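Local coordinates for protein (thiaminase I) (Bacillus subtilis, PDB 3THI) that degrades thiamin by transferring its pyrimidine moiety from the thiazolium ring to another base or nucleophile, at residues I149-G154 with R190-L195; T155-M160 with P203-P208. All coordinates share one frame; numbering follows the deposited sequence.

Contact 1. Residues I149-G154 with R190-L195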
ATOM      1  N   ILE A 149      -7.860   4.078 -13.150  1.00 13.17           N
ATOM      2  CA  ILE A 149      -6.648   4.003 -12.357  1.00 11.55           C
ATOM      3  C   ILE A 149      -6.256   5.365 -11.809  1.00 12.12           C
ATOM      4  O   ILE A 149      -6.347   6.382 -12.489  1.00  9.61           O
ATOM      5  CB  ILE A 149      -5.462   3.392 -13.137  1.00  9.04           C
ATOM      6  CG1 ILE A 149      -4.286   3.133 -12.184  1.00  9.98           C
ATOM      7  CG2 ILE A 149      -5.056   4.297 -14.290  1.00 10.62           C
ATOM      8  CD1 ILE A 149      -3.038   2.568 -12.842  1.00  8.14           C
ATOM      9  N   ASN A 150      -5.867   5.370 -10.544  1.00 13.23           N
ATOM     10  CA  ASN A 150      -5.439   6.579  -9.875  1.00 14.17           C
ATOM     11  C   ASN A 150      -3.948   6.803 -10.134  1.00 14.96           C
ATOM     12  O   ASN A 150      -3.093   6.024  -9.696  1.00 17.19           O
ATOM     13  CB  ASN A 150      -5.720   6.468  -8.368  1.00 13.00           C
ATOM     14  CG  ASN A 150      -5.400   7.740  -7.615  1.00 10.96           C
ATOM     15  OD1 ASN A 150      -4.790   8.657  -8.160  1.00 12.77           O
ATOM     16  ND2 ASN A 150      -5.824   7.806  -6.361  1.00 13.07           N
ATOM     17  N   MET A 151      -3.649   7.844 -10.896  1.00 12.39           N
ATOM     18  CA  MET A 151      -2.271   8.188 -11.197  1.00 11.74           C
ATOM     19  C   MET A 151      -2.058   9.659 -10.874  1.00 10.52           C
ATOM     20  O   MET A 151      -1.140  10.281 -11.378  1.00 13.62           O
ATOM     21  CB  MET A 151      -1.939   7.878 -12.659  1.00 12.29           C
ATOM     22  CG  MET A 151      -1.821   6.387 -12.928  1.00 10.82           C
ATOM     23  SD  MET A 151      -1.316   5.940 -14.596  1.00 14.45           S
ATOM     24  CE  MET A 151       0.428   6.299 -14.561  1.00 10.76           C
ATOM     25  N   ALA A 152      -2.950  10.208 -10.055  1.00 11.59           N
ATOM     26  CA  ALA A 152      -2.894  11.600  -9.622  1.00 14.50           C
ATOM     27  C   ALA A 152      -1.855  11.721  -8.505  1.00 18.74           C
ATOM     28  O   ALA A 152      -1.655  10.789  -7.728  1.00 19.91           O
ATOM     29  CB  ALA A 152      -4.260  12.026  -9.108  1.00 11.63           C
ATOM     30  N   GLY A 153      -1.219  12.878  -8.388  1.00 22.92           N
ATOM     31  CA  GLY A 153      -0.218  13.028  -7.340  1.00 22.76           C
ATOM     32  C   GLY A 153       1.162  12.659  -7.855  1.00 21.38           C
ATOM     33  O   GLY A 153       1.327  11.614  -8.506  1.00 18.85           O
ATOM     34  N   GLY A 154       2.140  13.525  -7.570  1.00 18.05           N
ATOM     35  CA  GLY A 154       3.511  13.321  -8.023  1.00 15.80           C
ATOM     36  C   GLY A 154       4.233  12.131  -7.419  1.00 12.48           C
ATOM     37  O   GLY A 154       4.935  11.415  -8.124  1.00 10.50           O
ATOM     38  N   ARG A 190       7.125   4.501 -21.214  1.00 16.16           N
ATOM     39  CA  ARG A 190       6.168   3.970 -22.183  1.00 20.81           C
ATOM     40  C   ARG A 190       5.089   3.179 -21.458  1.00 18.85           C
ATOM     41  O   ARG A 190       3.930   3.167 -21.870  1.00 18.80           O
ATOM     42  CB  ARG A 190       6.864   3.098 -23.228  1.00 25.51           C
ATOM     43  CG  ARG A 190       7.463   3.902 -24.377  1.00 37.44           C
ATOM     44  CD  ARG A 190       8.051   3.001 -25.457  1.00 45.33           C
ATOM     45  NE  ARG A 190       9.375   2.476 -25.116  1.00 49.08           N
ATOM     46  CZ  ARG A 190       9.746   1.207 -25.277  1.00 50.78           C
ATOM     47  NH1 ARG A 190       8.895   0.310 -25.765  1.00 51.99           N
ATOM     48  NH2 ARG A 190      10.990   0.840 -25.001  1.00 50.50           N
ATOM     49  N   GLY A 191       5.492   2.515 -20.381  1.00 19.28           N
ATOM     50  CA  GLY A 191       4.558   1.750 -19.585  1.00 17.43           C
ATOM     51  C   GLY A 191       3.565   2.672 -18.901  1.00 18.25           C
ATOM     52  O   GLY A 191       2.357   2.453 -18.984  1.00 20.91           O
ATOM     53  N   LEU A 192       4.063   3.739 -18.276  1.00 16.66           N
ATOM     54  CA  LEU A 192       3.192   4.681 -17.574  1.00 16.17           C
ATOM     55  C   LEU A 192       2.271   5.429 -18.540  1.00 14.91           C
ATOM     56  O   LEU A 192       1.117   5.697 -18.217  1.00 13.14           O
ATOM     57  CB  LEU A 192       4.016   5.653 -16.721  1.00 16.56           C
ATOM     58  CG  LEU A 192       4.912   5.057 -15.627  1.00 15.34           C
ATOM     59  CD1 LEU A 192       5.683   6.156 -14.925  1.00 12.38           C
ATOM     60  CD2 LEU A 192       4.077   4.272 -14.621  1.00 16.61           C
ATOM     61  N   ARG A 193       2.782   5.749 -19.726  1.00 15.33           N
ATOM     62  CA  ARG A 193       1.989   6.431 -20.742  1.00 15.65           C
ATOM     63  C   ARG A 193       0.897   5.515 -21.231  1.00 15.17           C
ATOM     64  O   ARG A 193      -0.221   5.959 -21.458  1.00 18.04           O
ATOM     65  CB  ARG A 193       2.840   6.835 -21.943  1.00 17.85           C
ATOM     66  CG  ARG A 193       3.726   8.006 -21.675  1.00 23.29           C
ATOM     67  CD  ARG A 193       4.467   8.434 -22.910  1.00 20.74           C
ATOM     68  NE  ARG A 193       4.670   9.864 -22.821  1.00 28.23           N
ATOM     69  CZ  ARG A 193       4.115  10.746 -23.641  1.00 26.37           C
ATOM     70  NH1 ARG A 193       3.337  10.332 -24.630  1.00 27.85           N
ATOM     71  NH2 ARG A 193       4.291  12.042 -23.431  1.00 27.38           N
ATOM     72  N   LEU A 194       1.228   4.237 -21.410  1.00 14.80           N
ATOM     73  CA  LEU A 194       0.253   3.262 -21.882  1.00 14.15           C
ATOM     74  C   LEU A 194      -0.949   3.237 -20.927  1.00 16.49           C
ATOM     75  O   LEU A 194      -2.100   3.190 -21.368  1.00 16.15           O
ATOM     76  CB  LEU A 194       0.883   1.874 -21.970  1.00 14.07           C
ATOM     77  CG  LEU A 194      -0.013   0.857 -22.671  1.00 12.84           C
ATOM     78  CD1 LEU A 194      -0.269   1.313 -24.096  1.00 13.41           C
ATOM     79  CD2 LEU A 194       0.611  -0.510 -22.639  1.00 12.48           C
ATOM     80  N   LEU A 195      -0.664   3.305 -19.625  1.00 15.63           N
ATOM     81  CA  LEU A 195      -1.690   3.310 -18.591  1.00 16.46           C
ATOM     82  C   LEU A 195      -2.553   4.557 -18.700  1.00 16.01           C
ATOM     83  O   LEU A 195      -3.772   4.482 -18.580  1.00 21.43           O
ATOM     84  CB  LEU A 195      -1.047   3.271 -17.213  1.00 16.59           C
ATOM     85  CG  LEU A 195      -0.426   1.965 -16.759  1.00 16.50           C
ATOM     86  CD1 LEU A 195       0.408   2.218 -15.529  1.00 14.50           C
ATOM     87  CD2 LEU A 195      -1.521   0.935 -16.498  1.00 15.69           C
TER

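Contact 2. Residues T155-M160 with P203-P208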
ATOM      1  N   THR A 155       4.020  11.892  -6.130  1.00 12.23           N
ATOM      2  CA  THR A 155       4.675  10.784  -5.450  1.00 14.74           C
ATOM      3  C   THR A 155       4.142   9.442  -5.937  1.00 13.08           C
ATOM      4  O   THR A 155       4.895   8.467  -6.018  1.00 13.51           O
ATOM      5  CB  THR A 155       4.573  10.926  -3.899  1.00 15.00           C
ATOM      6  OG1 THR A 155       5.235  12.131  -3.494  1.00 14.45           O
ATOM      7  CG2 THR A 155       5.235   9.742  -3.194  1.00 16.32           C
ATOM      8  N   THR A 156       2.854   9.393  -6.277  1.00 14.03           N
ATOM      9  CA  THR A 156       2.248   8.157  -6.788  1.00 12.71           C
ATOM     10  C   THR A 156       2.929   7.794  -8.111  1.00 12.04           C
ATOM     11  O   THR A 156       3.385   6.665  -8.301  1.00 11.50           O
ATOM     12  CB  THR A 156       0.740   8.330  -7.040  1.00 13.05           C
ATOM     13  OG1 THR A 156       0.072   8.528  -5.794  1.00 19.16           O
ATOM     14  CG2 THR A 156       0.162   7.105  -7.717  1.00 10.42           C
ATOM     15  N   LYS A 157       2.997   8.773  -9.010  1.00 10.05           N
ATOM     16  CA  LYS A 157       3.631   8.593 -10.304  1.00 12.19           C
ATOM     17  C   LYS A 157       5.102   8.206 -10.118  1.00 12.55           C
ATOM     18  O   LYS A 157       5.584   7.268 -10.755  1.00 12.88           O
ATOM     19  CB  LYS A 157       3.548   9.880 -11.116  1.00 12.36           C
ATOM     20  CG  LYS A 157       2.154  10.320 -11.479  1.00 18.29           C
ATOM     21  CD  LYS A 157       2.226  11.618 -12.267  1.00 18.28           C
ATOM     22  CE  LYS A 157       0.942  12.390 -12.226  1.00 14.51           C
ATOM     23  NZ  LYS A 157       0.696  13.035 -10.933  1.00 14.73           N
ATOM     24  N   ALA A 158       5.804   8.929  -9.241  1.00 13.29           N
ATOM     25  CA  ALA A 158       7.217   8.664  -8.955  1.00 10.03           C
ATOM     26  C   ALA A 158       7.385   7.246  -8.434  1.00 10.11           C
ATOM     27  O   ALA A 158       8.329   6.545  -8.795  1.00 11.58           O
ATOM     28  CB  ALA A 158       7.740   9.656  -7.942  1.00  9.77           C
ATOM     29  N   SER A 159       6.443   6.820  -7.603  1.00 13.97           N
ATOM     30  CA  SER A 159       6.458   5.473  -7.048  1.00 15.31           C
ATOM     31  C   SER A 159       6.207   4.423  -8.112  1.00 12.75           C
ATOM     32  O   SER A 159       6.849   3.381  -8.114  1.00 16.31           O
ATOM     33  CB  SER A 159       5.419   5.330  -5.942  1.00 14.89           C
ATOM     34  OG  SER A 159       5.857   5.981  -4.776  1.00 18.03           O
ATOM     35  N   MET A 160       5.259   4.686  -9.002  1.00 10.40           N
ATOM     36  CA  MET A 160       4.960   3.737 -10.064  1.00 12.94           C
ATOM     37  C   MET A 160       6.172   3.616 -10.979  1.00 14.41           C
ATOM     38  O   MET A 160       6.537   2.518 -11.405  1.00 13.18           O
ATOM     39  CB  MET A 160       3.733   4.183 -10.836  1.00 12.82           C
ATOM     40  CG  MET A 160       2.472   4.094 -10.018  1.00 14.44           C
ATOM     41  SD  MET A 160       1.055   4.701 -10.912  1.00 14.41           S
ATOM     42  CE  MET A 160       0.738   3.332 -12.020  1.00  7.52           C
ATOM     43  N   PRO A 203      -9.100  11.633 -16.391  1.00 13.36           N
ATOM     44  CA  PRO A 203      -9.597  10.630 -15.449  1.00 13.02           C
ATOM     45  C   PRO A 203      -8.476  10.061 -14.579  1.00 12.46           C
ATOM     46  O   PRO A 203      -8.659   9.911 -13.375  1.00 16.01           O
ATOM     47  CB  PRO A 203     -10.209   9.582 -16.371  1.00 10.36           C
ATOM     48  CG  PRO A 203     -10.733  10.414 -17.499  1.00 12.88           C
ATOM     49  CD  PRO A 203      -9.584  11.348 -17.754  1.00 14.72           C
ATOM     50  N   SER A 204      -7.309   9.800 -15.172  1.00  9.28           N
ATOM     51  CA  SER A 204      -6.182   9.263 -14.415  1.00 11.68           C
ATOM     52  C   SER A 204      -5.595  10.277 -13.440  1.00 11.89           C
ATOM     53  O   SER A 204      -5.042   9.894 -12.412  1.00 12.33           O
ATOM     54  CB  SER A 204      -5.074   8.768 -15.344  1.00 14.06           C
ATOM     55  OG  SER A 204      -4.303   9.850 -15.845  1.00 18.77           O
ATOM     56  N   GLN A 205      -5.751  11.565 -13.744  1.00 14.88           N
ATOM     57  CA  GLN A 205      -5.210  12.631 -12.899  1.00 14.04           C
ATOM     58  C   GLN A 205      -6.199  13.249 -11.927  1.00 14.07           C
ATOM     59  O   GLN A 205      -5.837  14.095 -11.111  1.00 15.27           O
ATOM     60  CB  GLN A 205      -4.597  13.734 -13.767  1.00 15.64           C
ATOM     61  CG  GLN A 205      -3.440  13.252 -14.591  1.00 13.96           C
ATOM     62  CD  GLN A 205      -2.412  12.543 -13.738  1.00 15.98           C
ATOM     63  OE1 GLN A 205      -1.838  13.140 -12.827  1.00 16.58           O
ATOM     64  NE2 GLN A 205      -2.187  11.261 -14.014  1.00  8.88           N
ATOM     65  N   TYR A 206      -7.439  12.798 -12.001  1.00  9.24           N
ATOM     66  CA  TYR A 206      -8.499  13.313 -11.160  1.00 12.92           C
ATOM     67  C   TYR A 206      -8.291  13.122  -9.661  1.00 14.73           C
ATOM     68  O   TYR A 206      -7.874  12.061  -9.204  1.00 16.96           O
ATOM     69  CB  TYR A 206      -9.832  12.695 -11.579  1.00 13.40           C
ATOM     70  CG  TYR A 206     -10.991  13.171 -10.754  1.00 13.72           C
ATOM     71  CD1 TYR A 206     -11.541  14.433 -10.957  1.00 14.12           C
ATOM     72  CD2 TYR A 206     -11.547  12.356  -9.770  1.00 14.16           C
ATOM     73  CE1 TYR A 206     -12.621  14.870 -10.204  1.00 13.42           C
ATOM     74  CE2 TYR A 206     -12.621  12.784  -9.014  1.00 12.80           C
ATOM     75  CZ  TYR A 206     -13.153  14.036  -9.236  1.00 13.10           C
ATOM     76  OH  TYR A 206     -14.225  14.446  -8.491  1.00 16.35           O
ATOM     77  N   VAL A 207      -8.559  14.191  -8.918  1.00 15.22           N
ATOM     78  CA  VAL A 207      -8.456  14.216  -7.465  1.00 16.19           C
ATOM     79  C   VAL A 207      -9.794  14.800  -7.034  1.00 17.80           C
ATOM     80  O   VAL A 207     -10.110  15.943  -7.365  1.00 17.52           O
ATOM     81  CB  VAL A 207      -7.322  15.171  -6.961  1.00 14.80           C
ATOM     82  CG1 VAL A 207      -7.348  15.287  -5.437  1.00 11.05           C
ATOM     83  CG2 VAL A 207      -5.971  14.680  -7.417  1.00 13.03           C
ATOM     84  N   PRO A 208     -10.630  13.997  -6.357  1.00 18.95           N
ATOM     85  CA  PRO A 208     -11.939  14.474  -5.898  1.00 23.49           C
ATOM     86  C   PRO A 208     -11.832  15.584  -4.851  1.00 25.79           C
ATOM     87  O   PRO A 208     -10.919  15.578  -4.015  1.00 23.93           O
ATOM     88  CB  PRO A 208     -12.579  13.209  -5.322  1.00 20.49           C
ATOM     89  CG  PRO A 208     -11.408  12.428  -4.830  1.00 20.87           C
ATOM     90  CD  PRO A 208     -10.422  12.592  -5.970  1.00 21.55           C
TER

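Contact 1. Residues I149-G154 with R190-L195
Met151 carries this buried contact by laying its thioether against the helical residues Leu192 and Leu195. Its sulfur lies on the shaft of Leu195, with Met151 SD 3.7 Å from Leu195 CB, and the two side chains cross at about a right angle. A bend at the last torsion (chi3 76°) then turns Met151 CE into the neighbourhood of Leu192, where it sits 3.8 Å from Leu192 O and 4.2 Å from Leu192 CD2. Thus the methionine meets residues three positions apart, presented by the same side of the helix. Ile149, with an extended side chain, adds a looser contact: its CD1 stands 4.3 Å from CD2 of Leu195.

One shell further out, Met160 of helix 154-169 touches all four of these side chains, while Ile229 of strand 227-231 packs on both Ile149 and Leu195. The connection that presents Met151 is itself shaped by Asn150, whose OD1 accepts from the backbone N of Ala152 at 3.1 Å, forming an Asx turn. Gly153 follows at the N-cap position of helix 154-169, with a positive phi (92°) that would bring a beta carbon into collision with Ala152 O, which favours glycine here. Helix 186-199 packed on the connection between strand 147-149 and helix 154-169 is consistent with the alpha/beta architecture of the periplasmic-binding-protein clan to which this domain belongs.

Contact 2. Residues T155-M160 with P203-P208
One bend in each of two flexible side chains brings Lys157 and Gln205 together. The lysine runs extended as far as CE and then folds at chi4 (73°), whereas the glutamine kinks earlier, at chi2 (-52°), and swings its amide toward the helix carrying Lys157. The chains cross obliquely, and the carbonyl side of the amide does the touching: Gln205 OE1 is modelled 2.9 Å from Lys157 CE, too short for ordinary packing, so the exact separation is doubtful. Lys157 NZ is 3.2 Å from Gln205 OE1, but the angle is poor and the pair is not a hydrogen bond; NZ instead makes a weak one to Gly153 O, at the start of its own helix.

This small surface contact joins the first turns of helix 154-169 to the closing end of the short helix 201-205, after which the chain leaves helical geometry at Tyr206. The amino side of the amide is held by two bonds. Gln205 NE2 reaches Ser204 OG at 3.1 Å, close to the amide plane and fairly straight (159°). The same nitrogen also donates to Met151 O. An alanine in place of Gln205 would probably leave both Met151 O and Ser204 OG without the amide donor. Ser204 OG passes the chain of bonds on to Glu201 O, and Val207, just beyond the helix end, rests on Ala152.

In the fold
Contacts 1 and 2 illustrate how neighbouring packings can be joined through one loop: their centres lie about 6 Å apart, and their segments alternate along the chain. Met151 links them. While its side chain serves contact 1, Met151 N probably donates to Ser204 O at 2.9 Å, and the glutamine amide of contact 2 supplies a second bond to the same loop, tying residues 149-154 to the end of helix 201-205. Ala152 CB also packs 3.3 Å from Gln205 O. In the other direction, Met160 belongs to a segment of contact 2 yet packs in the core of contact 1. The loop is thereby gathered among helices 154-169, 186-199 and 201-205, all within the thiaminase family region.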